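PDB 3TC9: hypothetical hydrolase from Bacteroides thetaiotaomicron, which is of unknown function but, as a six-bladed beta-propeller joined to an immunoglobulin-like IPT/TIG domain, probably serves as an auxiliary nutrient-binding protein. Local coordinates for residues Asp127-Cys133 / Glu169-Thr173; Gly138-Leu142 / Glu402-Tyr406; His149-Tyr153 / Leu163-Glu167; Arg410-Phe414 / Arg424-Tyr428. All coordinates share one frame; numbering follows the deposited sequence.

Interaction 1: residues Asp127-Cys133 / Glu169-Thr173; sequences DGPFDDC and EYVST
Asp127 OD1 is held by two groups: Thr173 OG1 donates to it at 2.7 Å, on the syn side and 16° out of the carboxylate plane, and Arg162 of the strand 159-165 adds a salt bridge. The other oxygen, Asp127 OD2, takes a weak bond from Thr173 N, which probably limits rotation of the carboxylate. The contact forms one edge of a propeller blade, where the short outermost strand 128-129 pairs antiparallel with 170-175. Gly128 and Val171 form the hydrogen-bonded pair, with Gly128 N to Val171 O at 3.1 Å and Val171 N to Gly128 O at 2.9 Å; Pro129 and Tyr170 follow as a non-hydrogen-bonded pair. Phe130 N prolongs the ladder to Glu169 O (3.0 Å), although it sits well above that carbonyl plane, at the point where the chain enters the type I turn Pro129-Asp132. Glu169 and Tyr170 make a G1 beta bulge facing Asp165. With its CG anti to the backbone N (chi1 -165°), Tyr170 lays its ring across the Gly128 peptide, and Gly128 O lies 3.5 Å above the Tyr170 ring plane, offset toward the rim. On the face that carries Val171, its CG2 packs against Cys133 SG at 3.8 Å. Beside this, Glu169 CA makes a CH-pi contact with the Phe130 ring, 3.5 Å from the centroid and 4° off the normal.

Interaction 2: residues Gly138-Leu142 / Glu402-Tyr406; sequences GAVWL and EGIVY. With EDO (1,2-ethanediol), chain U.
Trp141 and Gly403 bring their CA atoms to 4.3 Å at the point of closest backbone approach, yet the direct polar link beside them is weak: Gly403 N reaches Ala139 O at 3.2 Å with an angle of only 125° at the hydrogen. A modelled CB on Gly403 would run into Ala139 O, so the lack of a side chain is what lets the backbones meet. Water 1 adds a second tie, accepting from Ala139 N (3.1 Å) and donating to Glu402 OE1 (2.8 Å). Salt bridges from Arg418 to OE1 and from Arg359 to OE2 also hold the Glu402 carboxylate. Val140 and Glu402 run side by side, and Val140 CG1 presses on Glu402 OE1 at 3.2 Å. Replacing Val140 with an alanine would probably open a gap along this carboxylate and leave it more room to turn away from its arginines. The contact is an interface between blades of the propeller: 141-145 and 401-407 are edge strands of neighbouring sheets, meeting near the central axis. A 1,2-ethanediol, probably from the crystallisation liquor, donates from O2 to Val140 O at 2.6 Å and puts C2 at the Trp141 ring edge, in its plane. Farther along, Leu142 swings CD1 over the Gly403-Ile404 peptide, 3.8 Å from Gly403 C, while Leu142 CB meets Val405 CG1 at 3.9 Å.

Interaction 3: residues His149-Tyr153 / Leu163-Glu167; sequences HNHLY and LIDFE
The beta hairpin 151-156/159-165 supplies two middle strands of a propeller blade, and this contact covers the half of it farther from the turn. The short strand axes run 160° apart in direction, close to antiparallel. Leu152 and Ile164 form the hydrogen-bonded pair, with Leu152 N to Ile164 O at 2.9 Å and Ile164 N to Leu152 O at 2.8 Å; Phe166 N to Asn150 O, also 2.8 Å and nearly straight, adds a third bond toward the end away from the turn. On the face bearing His151, Tyr153 and Leu163, methyl CD1 of Leu163 is the shared contact. It stands 3.7 Å from the Tyr153 ring centroid, 15° off the normal, as a CH-pi contact, and 3.6 Å from His151 CB. An anti torsion of CG to the backbone N (chi1 168°) directs Leu163 there. Putting a serine in place of Tyr153 would probably strip this methyl of its aromatic cover and leave a gap beside it. His151 and Asp165 lie side by side, the carboxylate steeply turned against the imidazole and OD1 at the ring edge. On the reverse face Leu152 CD2 touches Ile164 CD1 at 4.1 Å, and Leu152 CB reaches the Phe166 ring edge at CE1 (3.9 Å). The hairpin is flanked by strand 141-145, bonded to His151 and Tyr153, and by strand 170-175, bonded to Leu163, while Phe166 packs on Phe112 and Phe414 of the adjoining blade.

Interaction 4: residues Arg410-Phe414 / Arg424-Tyr428; sequences RECFF and RKIGY
Lys425 runs alongside Phe414 and then across Cys412, and its aliphatic chain carries much of the contact. Lys425 CB lies 3.9 Å from Phe413 O. Lys425 CG, anti to the backbone N (chi1 -179°), is directed to the Phe414 ring, 4.0 Å from Phe414 CE1. CD continues the extended chain, and Lys425 CE settles against Cys412 SG at 3.8 Å. There the chain bends (chi4 -77°), leaving Lys425 NZ at 4.1 Å from Cys412 CB, so the methylenes rather than the ammonium do most of the packing. Beneath these side chains Phe413 and Ile426 form a hydrogen-bonded antiparallel pair: Phe413 N to Ile426 O spans 2.9 Å and Ile426 N to Phe413 O 3.0 Å. Their side chains occupy the face away from Lys425 and touch CB to CB at 4.1 Å, while Ile426 O lies at the Phe413 ring edge, in its plane. Glu411 and Cys412 form a G1 beta bulge facing Asp407, at the start of the strand, and water 2 bridges Glu411 O to Tyr428 N. On its other edge, strand 422-428 pairs with 107-113, from far earlier in the chain; pairing the C-terminal hairpin with it in one blade is the Velcro closure characteristic of beta-propellers.

Interactions 1 and 3 belong to one blade: their centres are 11 Å apart, and Ser172 O probably bonds to Leu163 N at 2.8 Å. Interaction 4 lies in the adjoining blade, where strands first and last in the propeller meet. Interaction 2 joins the two blades near the axis; Val405 N there probably bonds to Phe414 O of interaction 4 at 3.0 Å, and Val405 CG1 packs on Leu152 CD1 of interaction 3 at 3.9 Å. Farther out, Phe166 CZ and Phe414 CZ meet at 3.6 Å across the same interface. Interactions 1 and 4 do not touch, their nearest atoms being about 8 Å apart. The 1,2-ethanediol at interaction 2 also bonds to Arg182 and Arg335.

Interaction 1: residues Asp127-Cys133 / Glu169-Thr173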
loop_
_atom_site.group_PDB
_atom_site.type_symbol
_atom_site.label_atom_id
_atom_site.label_comp_id
_atom_site.label_asym_id
_atom_site.label_seq_id
_atom_site.Cartn_x
_atom_site.Cartn_y
_atom_site.Cartn_z
ATOM N N ASP B 127 10.143 -31.805 15.917
ATOM C CA ASP B 127 10.301 -31.276 14.563
ATOM C C ASP B 127 9.257 -32.019 13.706
ATOM O O ASP B 127 8.877 -33.143 14.051
ATOM C CB ASP B 127 11.749 -31.469 14.061
ATOM C CG ASP B 127 12.787 -30.553 14.704
ATOM O OD1 ASP B 127 12.389 -29.599 15.400
ATOM O OD2 ASP B 127 13.997 -30.750 14.446
ATOM N N GLY B 128 8.740 -31.377 12.668
ATOM C CA GLY B 128 7.728 -32.005 11.832
ATOM C C GLY B 128 7.079 -31.060 10.845
ATOM O O GLY B 128 7.337 -29.854 10.876
ATOM N N PRO B 129 6.205 -31.598 9.958
ATOM C CA PRO B 129 5.510 -30.730 9.004
ATOM C C PRO B 129 4.601 -29.723 9.721
ATOM O O PRO B 129 4.331 -29.888 10.908
ATOM C CB PRO B 129 4.705 -31.721 8.154
ATOM C CG PRO B 129 4.536 -32.916 9.012
ATOM C CD PRO B 129 5.779 -33.005 9.821
ATOM N N PHE B 130 4.111 -28.705 8.998
ATOM C CA PHE B 130 3.234 -27.662 9.556
ATOM C C PHE B 130 2.010 -28.247 10.296
ATOM O O PHE B 130 1.676 -27.787 11.384
ATOM C CB PHE B 130 2.788 -26.682 8.449
ATOM C CG PHE B 130 3.773 -25.570 8.146
ATOM C CD1 PHE B 130 5.054 -25.569 8.706
ATOM C CD2 PHE B 130 3.419 -24.519 7.310
ATOM C CE1 PHE B 130 5.960 -24.542 8.428
ATOM C CE2 PHE B 130 4.314 -23.482 7.056
ATOM C CZ PHE B 130 5.580 -23.501 7.613
ATOM N N ASP B 131 1.406 -29.296 9.739
ATOM C CA ASP B 131 0.240 -29.974 10.307
ATOM C C ASP B 131 0.570 -30.876 11.540
ATOM O O ASP B 131 -0.372 -31.298 12.214
ATOM C CB ASP B 131 -0.453 -30.821 9.219
ATOM C CG ASP B 131 0.403 -31.964 8.674
ATOM O OD1 ASP B 131 1.204 -31.719 7.746
ATOM O OD2 ASP B 131 0.272 -33.102 9.179
ATOM N N ASP B 132 1.857 -31.206 11.818
ATOM C CA ASP B 132 2.207 -32.112 12.919
ATOM C C ASP B 132 3.618 -31.786 13.467
ATOM O O ASP B 132 4.555 -32.577 13.365
ATOM C CB ASP B 132 2.095 -33.580 12.444
ATOM C CG ASP B 132 2.350 -34.657 13.500
ATOM O OD1 ASP B 132 1.759 -34.564 14.610
ATOM O OD2 ASP B 132 3.125 -35.601 13.210
ATOM N N CYS B 133 3.744 -30.613 14.079
ATOM C CA CYS B 133 5.011 -30.137 14.642
ATOM C C CYS B 133 4.905 -29.927 16.172
ATOM O O CYS B 133 5.778 -29.292 16.769
ATOM C CB CYS B 133 5.474 -28.866 13.922
ATOM S SG CYS B 133 4.260 -27.522 13.919
ATOM N N GLU B 169 7.102 -26.297 4.246
ATOM C CA GLU B 169 6.033 -26.420 5.252
ATOM C C GLU B 169 6.525 -27.375 6.353
ATOM O O GLU B 169 5.888 -28.390 6.663
ATOM C CB GLU B 169 4.689 -26.839 4.645
ATOM C CG GLU B 169 4.135 -25.804 3.681
ATOM C CD GLU B 169 2.735 -26.051 3.149
ATOM O OE1 GLU B 169 2.314 -27.228 3.074
ATOM O OE2 GLU B 169 2.074 -25.062 2.759
ATOM N N TYR B 170 7.705 -27.038 6.925
ATOM C CA TYR B 170 8.355 -27.836 7.954
ATOM C C TYR B 170 8.915 -26.956 9.053
ATOM O O TYR B 170 9.377 -25.839 8.793
ATOM C CB TYR B 170 9.469 -28.691 7.312
ATOM C CG TYR B 170 9.987 -29.813 8.193
ATOM C CD1 TYR B 170 9.361 -31.059 8.214
ATOM C CD2 TYR B 170 11.143 -29.653 8.951
ATOM C CE1 TYR B 170 9.849 -32.102 9.007
ATOM C CE2 TYR B 170 11.642 -30.690 9.743
ATOM C CZ TYR B 170 10.974 -31.905 9.792
ATOM O OH TYR B 170 11.433 -32.931 10.590
ATOM N N VAL B 171 8.874 -27.471 10.289
ATOM C CA VAL B 171 9.392 -26.802 11.487
ATOM C C VAL B 171 10.568 -27.626 12.003
ATOM O O VAL B 171 10.393 -28.802 12.298
ATOM C CB VAL B 171 8.304 -26.562 12.576
ATOM C CG1 VAL B 171 8.880 -25.797 13.763
ATOM C CG2 VAL B 171 7.101 -25.813 11.989
ATOM N N SER B 172 11.759 -27.012 12.097
ATOM C CA SER B 172 12.981 -27.700 12.531
ATOM C C SER B 172 13.693 -26.968 13.645
ATOM O O SER B 172 13.421 -25.803 13.891
ATOM C CB SER B 172 13.937 -27.876 11.356
ATOM O OG SER B 172 14.103 -26.671 10.626
ATOM N N THR B 173 14.602 -27.657 14.329
ATOM C CA THR B 173 15.391 -27.079 15.416
ATOM C C THR B 173 16.751 -26.686 14.835
ATOM O O THR B 173 17.386 -27.492 14.148
ATOM C CB THR B 173 15.465 -28.080 16.580
ATOM O OG1 THR B 173 14.128 -28.348 17.005
ATOM C CG2 THR B 173 16.272 -27.561 17.765
#

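Interaction 2: residues Gly138-Leu142 / Glu402-Tyr406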
loop_
_atom_site.group_PDB
_atom_site.type_symbol
_atom_site.label_atom_id
_atom_site.label_comp_id
_atom_site.label_asym_id
_atom_site.label_seq_id
_atom_site.Cartn_x
_atom_site.Cartn_y
_atom_site.Cartn_z
ATOM N N GLY B 138 8.464 -21.948 23.345
ATOM C CA GLY B 138 8.608 -20.504 23.376
ATOM C C GLY B 138 8.958 -19.936 22.014
ATOM O O GLY B 138 9.646 -20.583 21.225
ATOM N N ALA B 139 8.435 -18.740 21.717
ATOM C CA ALA B 139 8.707 -17.957 20.506
ATOM C C ALA B 139 8.691 -16.502 20.932
ATOM O O ALA B 139 7.706 -15.787 20.717
ATOM C CB ALA B 139 7.685 -18.258 19.415
ATOM N N VAL B 140 9.770 -16.100 21.642
ATOM C CA VAL B 140 9.908 -14.771 22.270
ATOM C C VAL B 140 10.393 -13.712 21.274
ATOM O O VAL B 140 10.218 -12.517 21.517
ATOM C CB VAL B 140 10.798 -14.802 23.539
ATOM C CG1 VAL B 140 10.294 -15.842 24.535
ATOM C CG2 VAL B 140 12.290 -15.018 23.220
ATOM N N TRP B 141 10.993 -14.149 20.161
ATOM C CA TRP B 141 11.517 -13.231 19.161
ATOM C C TRP B 141 11.411 -13.899 17.828
ATOM O O TRP B 141 11.822 -15.049 17.694
ATOM C CB TRP B 141 12.971 -12.828 19.489
ATOM C CG TRP B 141 13.376 -11.521 18.897
ATOM C CD1 TRP B 141 13.976 -11.314 17.690
ATOM C CD2 TRP B 141 13.190 -10.220 19.486
ATOM N NE1 TRP B 141 14.202 -9.964 17.499
ATOM C CE2 TRP B 141 13.751 -9.276 18.598
ATOM C CE3 TRP B 141 12.679 -9.769 20.724
ATOM C CZ2 TRP B 141 13.758 -7.908 18.874
ATOM C CZ3 TRP B 141 12.698 -8.413 21.002
ATOM C CH2 TRP B 141 13.234 -7.497 20.083
ATOM N N LEU B 142 10.756 -13.225 16.873
ATOM C CA LEU B 142 10.536 -13.757 15.529
ATOM C C LEU B 142 11.309 -12.899 14.531
ATOM O O LEU B 142 11.271 -11.669 14.640
ATOM C CB LEU B 142 9.029 -13.791 15.202
ATOM C CG LEU B 142 8.208 -14.854 15.933
ATOM C CD1 LEU B 142 6.724 -14.521 15.927
ATOM C CD2 LEU B 142 8.371 -16.195 15.280
ATOM N N GLU B 402 4.564 -12.819 23.071
ATOM C CA GLU B 402 5.914 -12.296 23.252
ATOM C C GLU B 402 6.560 -11.868 21.951
ATOM O O GLU B 402 6.933 -10.708 21.838
ATOM C CB GLU B 402 6.799 -13.308 23.977
ATOM C CG GLU B 402 6.391 -13.521 25.421
ATOM C CD GLU B 402 6.931 -14.747 26.130
ATOM O OE1 GLU B 402 7.255 -15.752 25.457
ATOM O OE2 GLU B 402 6.984 -14.716 27.378
ATOM N N GLY B 403 6.710 -12.780 20.992
ATOM C CA GLY B 403 7.318 -12.461 19.701
ATOM C C GLY B 403 6.272 -11.993 18.713
ATOM O O GLY B 403 5.105 -12.382 18.797
ATOM N N ILE B 404 6.673 -11.145 17.768
ATOM C CA ILE B 404 5.772 -10.636 16.729
ATOM C C ILE B 404 6.585 -10.230 15.516
ATOM O O ILE B 404 7.648 -9.600 15.647
ATOM C CB ILE B 404 4.860 -9.453 17.224
ATOM C CG1 ILE B 404 3.717 -9.128 16.193
ATOM C CG2 ILE B 404 5.679 -8.208 17.576
ATOM C CD1 ILE B 404 2.742 -7.950 16.591
ATOM N N VAL B 405 6.076 -10.559 14.332
ATOM C CA VAL B 405 6.720 -10.078 13.124
ATOM C C VAL B 405 5.611 -9.767 12.113
ATOM O O VAL B 405 4.608 -10.478 12.071
ATOM C CB VAL B 405 7.835 -11.015 12.582
ATOM C CG1 VAL B 405 7.289 -12.353 12.081
ATOM C CG2 VAL B 405 8.671 -10.322 11.508
ATOM N N TYR B 406 5.768 -8.678 11.341
ATOM C CA TYR B 406 4.828 -8.401 10.271
ATOM C C TYR B 406 5.430 -8.981 8.964
ATOM O O TYR B 406 6.614 -8.773 8.675
ATOM C CB TYR B 406 4.490 -6.902 10.151
ATOM C CG TYR B 406 3.499 -6.609 9.038
ATOM C CD1 TYR B 406 2.191 -7.078 9.100
ATOM C CD2 TYR B 406 3.885 -5.901 7.901
ATOM C CE1 TYR B 406 1.297 -6.883 8.044
ATOM C CE2 TYR B 406 2.998 -5.705 6.835
ATOM C CZ TYR B 406 1.705 -6.190 6.919
ATOM O OH TYR B 406 0.820 -6.002 5.894
HETATM C C1 EDO U . 12.250 -11.204 24.866
HETATM O O1 EDO U . 13.437 -11.092 24.092
HETATM C C2 EDO U . 11.207 -10.334 24.183
HETATM O O2 EDO U . 10.098 -11.133 23.761
HETATM O O HOH W 1 6.270 -17.080 23.183
#

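Interaction 3: residues His149-Tyr153 / Leu163-Glu167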
loop_
_atom_site.group_PDB
_atom_site.type_symbol
_atom_site.label_atom_id
_atom_site.label_comp_id
_atom_site.label_asym_id
_atom_site.label_seq_id
_atom_site.Cartn_x
_atom_site.Cartn_y
_atom_site.Cartn_z
ATOM N N HIS B 149 12.907 -15.047 2.449
ATOM C CA HIS B 149 11.629 -14.729 3.049
ATOM C C HIS B 149 10.764 -15.992 3.300
ATOM O O HIS B 149 9.669 -15.890 3.883
ATOM C CB HIS B 149 10.871 -13.688 2.206
ATOM C CG HIS B 149 9.872 -12.925 3.018
ATOM N ND1 HIS B 149 10.260 -12.153 4.108
ATOM C CD2 HIS B 149 8.528 -12.903 2.926
ATOM C CE1 HIS B 149 9.138 -11.678 4.621
ATOM N NE2 HIS B 149 8.071 -12.105 3.944
ATOM N N ASN B 150 11.265 -17.183 2.924
ATOM C CA ASN B 150 10.540 -18.414 3.237
ATOM C C ASN B 150 11.001 -18.978 4.557
ATOM O O ASN B 150 10.400 -19.937 5.044
ATOM C CB ASN B 150 10.683 -19.475 2.135
ATOM C CG ASN B 150 9.944 -19.119 0.870
ATOM O OD1 ASN B 150 8.868 -18.499 0.891
ATOM N ND2 ASN B 150 10.533 -19.472 -0.256
ATOM N N HIS B 151 12.068 -18.403 5.132
ATOM C CA HIS B 151 12.656 -18.874 6.379
ATOM C C HIS B 151 12.401 -17.884 7.507
ATOM O O HIS B 151 12.916 -16.766 7.505
ATOM C CB HIS B 151 14.163 -19.147 6.193
ATOM C CG HIS B 151 14.443 -20.331 5.314
ATOM N ND1 HIS B 151 15.738 -20.699 4.982
ATOM C CD2 HIS B 151 13.584 -21.200 4.729
ATOM C CE1 HIS B 151 15.621 -21.782 4.240
ATOM N NE2 HIS B 151 14.344 -22.104 4.038
ATOM N N LEU B 152 11.567 -18.299 8.460
ATOM C CA LEU B 152 11.220 -17.510 9.634
ATOM C C LEU B 152 11.865 -18.161 10.862
ATOM O O LEU B 152 11.518 -19.286 11.225
ATOM C CB LEU B 152 9.684 -17.393 9.777
ATOM C CG LEU B 152 9.143 -16.686 11.052
ATOM C CD1 LEU B 152 9.660 -15.245 11.155
ATOM C CD2 LEU B 152 7.641 -16.740 11.078
ATOM N N TYR B 153 12.809 -17.458 11.490
ATOM C CA TYR B 153 13.488 -17.966 12.681
ATOM C C TYR B 153 12.826 -17.443 13.942
ATOM O O TYR B 153 12.239 -16.345 13.944
ATOM C CB TYR B 153 14.984 -17.596 12.663
ATOM C CG TYR B 153 15.759 -18.351 11.607
ATOM C CD1 TYR B 153 16.291 -19.608 11.873
ATOM C CD2 TYR B 153 15.919 -17.830 10.326
ATOM C CE1 TYR B 153 16.972 -20.328 10.893
ATOM C CE2 TYR B 153 16.621 -18.528 9.346
ATOM C CZ TYR B 153 17.158 -19.774 9.639
ATOM O OH TYR B 153 17.846 -20.472 8.681
ATOM N N LEU B 163 13.235 -23.079 13.233
ATOM C CA LEU B 163 12.993 -22.537 11.904
ATOM C C LEU B 163 11.624 -22.967 11.383
ATOM O O LEU B 163 11.292 -24.150 11.412
ATOM C CB LEU B 163 14.116 -22.993 10.940
ATOM C CG LEU B 163 13.897 -22.775 9.450
ATOM C CD1 LEU B 163 13.867 -21.285 9.104
ATOM C CD2 LEU B 163 14.908 -23.543 8.620
ATOM N N ILE B 164 10.843 -21.987 10.907
ATOM C CA ILE B 164 9.557 -22.162 10.227
ATOM C C ILE B 164 9.857 -21.935 8.756
ATOM O O ILE B 164 10.135 -20.796 8.351
ATOM C CB ILE B 164 8.432 -21.230 10.775
ATOM C CG1 ILE B 164 8.053 -21.575 12.248
ATOM C CG2 ILE B 164 7.201 -21.238 9.857
ATOM C CD1 ILE B 164 7.433 -20.398 13.009
ATOM N N ASP B 165 9.894 -23.025 7.981
ATOM C CA ASP B 165 10.206 -23.001 6.550
ATOM C C ASP B 165 8.899 -23.061 5.777
ATOM O O ASP B 165 8.234 -24.100 5.784
ATOM C CB ASP B 165 11.142 -24.177 6.204
ATOM C CG ASP B 165 11.634 -24.249 4.763
ATOM O OD1 ASP B 165 11.014 -23.599 3.878
ATOM O OD2 ASP B 165 12.632 -24.963 4.514
ATOM N N PHE B 166 8.507 -21.940 5.143
ATOM C CA PHE B 166 7.236 -21.842 4.412
ATOM C C PHE B 166 7.239 -22.611 3.103
ATOM O O PHE B 166 6.171 -23.008 2.645
ATOM C CB PHE B 166 6.889 -20.388 4.127
ATOM C CG PHE B 166 6.388 -19.631 5.328
ATOM C CD1 PHE B 166 7.275 -18.958 6.169
ATOM C CD2 PHE B 166 5.027 -19.538 5.592
ATOM C CE1 PHE B 166 6.811 -18.241 7.278
ATOM C CE2 PHE B 166 4.560 -18.793 6.682
ATOM C CZ PHE B 166 5.458 -18.161 7.525
ATOM N N GLU B 167 8.421 -22.774 2.484
ATOM C CA GLU B 167 8.583 -23.469 1.209
ATOM C C GLU B 167 8.355 -24.964 1.393
ATOM O O GLU B 167 7.565 -25.545 0.658
ATOM C CB GLU B 167 9.977 -23.190 0.616
ATOM C CG GLU B 167 10.207 -23.824 -0.752
ATOM C CD GLU B 167 11.639 -23.859 -1.264
ATOM O OE1 GLU B 167 12.580 -23.806 -0.438
ATOM O OE2 GLU B 167 11.816 -23.987 -2.497
#

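Interaction 4: residues Arg410-Phe414 / Arg424-Tyr428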
loop_
_atom_site.group_PDB
_atom_site.type_symbol
_atom_site.label_atom_id
_atom_site.label_comp_id
_atom_site.label_asym_id
_atom_site.label_seq_id
_atom_site.Cartn_x
_atom_site.Cartn_y
_atom_site.Cartn_z
ATOM N N ARG B 410 3.229 -11.854 2.787
ATOM C CA ARG B 410 2.057 -12.662 3.121
ATOM C C ARG B 410 0.936 -11.799 3.724
ATOM O O ARG B 410 -0.157 -12.308 3.934
ATOM C CB ARG B 410 2.440 -13.842 4.040
ATOM C CG ARG B 410 3.267 -14.883 3.281
ATOM C CD ARG B 410 3.882 -15.991 4.114
ATOM N NE ARG B 410 4.879 -16.720 3.326
ATOM C CZ ARG B 410 6.195 -16.515 3.369
ATOM N NH1 ARG B 410 6.709 -15.613 4.193
ATOM N NH2 ARG B 410 7.008 -17.225 2.598
ATOM N N GLU B 411 1.185 -10.489 3.933
ATOM C CA GLU B 411 0.255 -9.457 4.459
ATOM C C GLU B 411 -0.422 -9.888 5.778
ATOM O O GLU B 411 -1.637 -9.775 5.940
ATOM C CB GLU B 411 -0.787 -9.064 3.404
ATOM C CG GLU B 411 -0.178 -8.411 2.172
ATOM C CD GLU B 411 -1.092 -8.380 0.966
ATOM O OE1 GLU B 411 -1.287 -9.445 0.335
ATOM O OE2 GLU B 411 -1.615 -7.287 0.651
ATOM N N CYS B 412 0.384 -10.361 6.725
ATOM C CA CYS B 412 -0.139 -10.815 8.009
ATOM C C CYS B 412 0.910 -10.671 9.097
ATOM O O CYS B 412 2.081 -10.478 8.809
ATOM C CB CYS B 412 -0.604 -12.269 7.895
ATOM S SG CYS B 412 0.732 -13.452 7.560
ATOM N N PHE B 413 0.472 -10.824 10.337
ATOM C CA PHE B 413 1.289 -10.872 11.541
ATOM C C PHE B 413 1.402 -12.297 12.019
ATOM O O PHE B 413 0.437 -13.050 11.928
ATOM C CB PHE B 413 0.678 -10.020 12.681
ATOM C CG PHE B 413 0.565 -8.540 12.408
ATOM C CD1 PHE B 413 -0.525 -8.025 11.701
ATOM C CD2 PHE B 413 1.551 -7.653 12.858
ATOM C CE1 PHE B 413 -0.621 -6.658 11.434
ATOM C CE2 PHE B 413 1.442 -6.284 12.609
ATOM C CZ PHE B 413 0.363 -5.797 11.885
ATOM N N PHE B 414 2.572 -12.659 12.537
ATOM C CA PHE B 414 2.848 -13.929 13.198
ATOM C C PHE B 414 3.207 -13.596 14.638
ATOM O O PHE B 414 4.048 -12.727 14.865
ATOM C CB PHE B 414 3.941 -14.749 12.488
ATOM C CG PHE B 414 3.519 -15.212 11.113
ATOM C CD1 PHE B 414 2.463 -16.096 10.954
ATOM C CD2 PHE B 414 4.165 -14.745 9.978
ATOM C CE1 PHE B 414 2.053 -16.507 9.678
ATOM C CE2 PHE B 414 3.780 -15.183 8.704
ATOM C CZ PHE B 414 2.736 -16.078 8.568
ATOM N N ARG B 424 0.371 -17.601 16.391
ATOM C CA ARG B 424 -0.931 -17.101 15.952
ATOM C C ARG B 424 -0.746 -16.241 14.712
ATOM O O ARG B 424 0.351 -15.741 14.455
ATOM C CB ARG B 424 -1.647 -16.340 17.071
ATOM C CG ARG B 424 -1.653 -17.059 18.417
ATOM C CD ARG B 424 -2.667 -18.205 18.530
ATOM N NE ARG B 424 -4.053 -17.758 18.388
ATOM C CZ ARG B 424 -4.772 -17.169 19.343
ATOM N NH1 ARG B 424 -4.226 -16.890 20.524
ATOM N NH2 ARG B 424 -6.022 -16.813 19.111
ATOM N N LYS B 425 -1.790 -16.112 13.909
ATOM C CA LYS B 425 -1.731 -15.290 12.712
ATOM C C LYS B 425 -2.820 -14.211 12.758
ATOM O O LYS B 425 -3.919 -14.478 13.240
ATOM C CB LYS B 425 -1.877 -16.167 11.461
ATOM C CG LYS B 425 -1.814 -15.408 10.128
ATOM C CD LYS B 425 -2.119 -16.349 8.977
ATOM C CE LYS B 425 -2.337 -15.656 7.660
ATOM N NZ LYS B 425 -3.674 -15.015 7.548
ATOM N N ILE B 426 -2.512 -13.000 12.276
ATOM C CA ILE B 426 -3.505 -11.933 12.133
ATOM C C ILE B 426 -3.439 -11.482 10.703
ATOM O O ILE B 426 -2.436 -10.924 10.299
ATOM C CB ILE B 426 -3.385 -10.735 13.112
ATOM C CG1 ILE B 426 -3.367 -11.171 14.580
ATOM C CG2 ILE B 426 -4.477 -9.675 12.831
ATOM C CD1 ILE B 426 -3.034 -10.044 15.531
ATOM N N GLY B 427 -4.497 -11.754 9.947
ATOM C CA GLY B 427 -4.595 -11.376 8.537
ATOM C C GLY B 427 -6.049 -11.301 8.127
ATOM O O GLY B 427 -6.919 -11.650 8.924
ATOM N N TYR B 428 -6.327 -10.857 6.893
ATOM C CA TYR B 428 -7.689 -10.823 6.335
ATOM C C TYR B 428 -8.250 -12.226 6.120
ATOM O O TYR B 428 -7.481 -13.169 5.880
ATOM C CB TYR B 428 -7.686 -10.102 4.975
ATOM C CG TYR B 428 -7.721 -8.602 5.117
ATOM C CD1 TYR B 428 -8.929 -7.924 5.256
ATOM C CD2 TYR B 428 -6.546 -7.861 5.178
ATOM C CE1 TYR B 428 -8.968 -6.549 5.464
ATOM C CE2 TYR B 428 -6.574 -6.480 5.371
ATOM C CZ TYR B 428 -7.790 -5.830 5.517
ATOM O OH TYR B 428 -7.843 -4.471 5.690
HETATM O O HOH W 2 -3.842 -10.698 5.091
#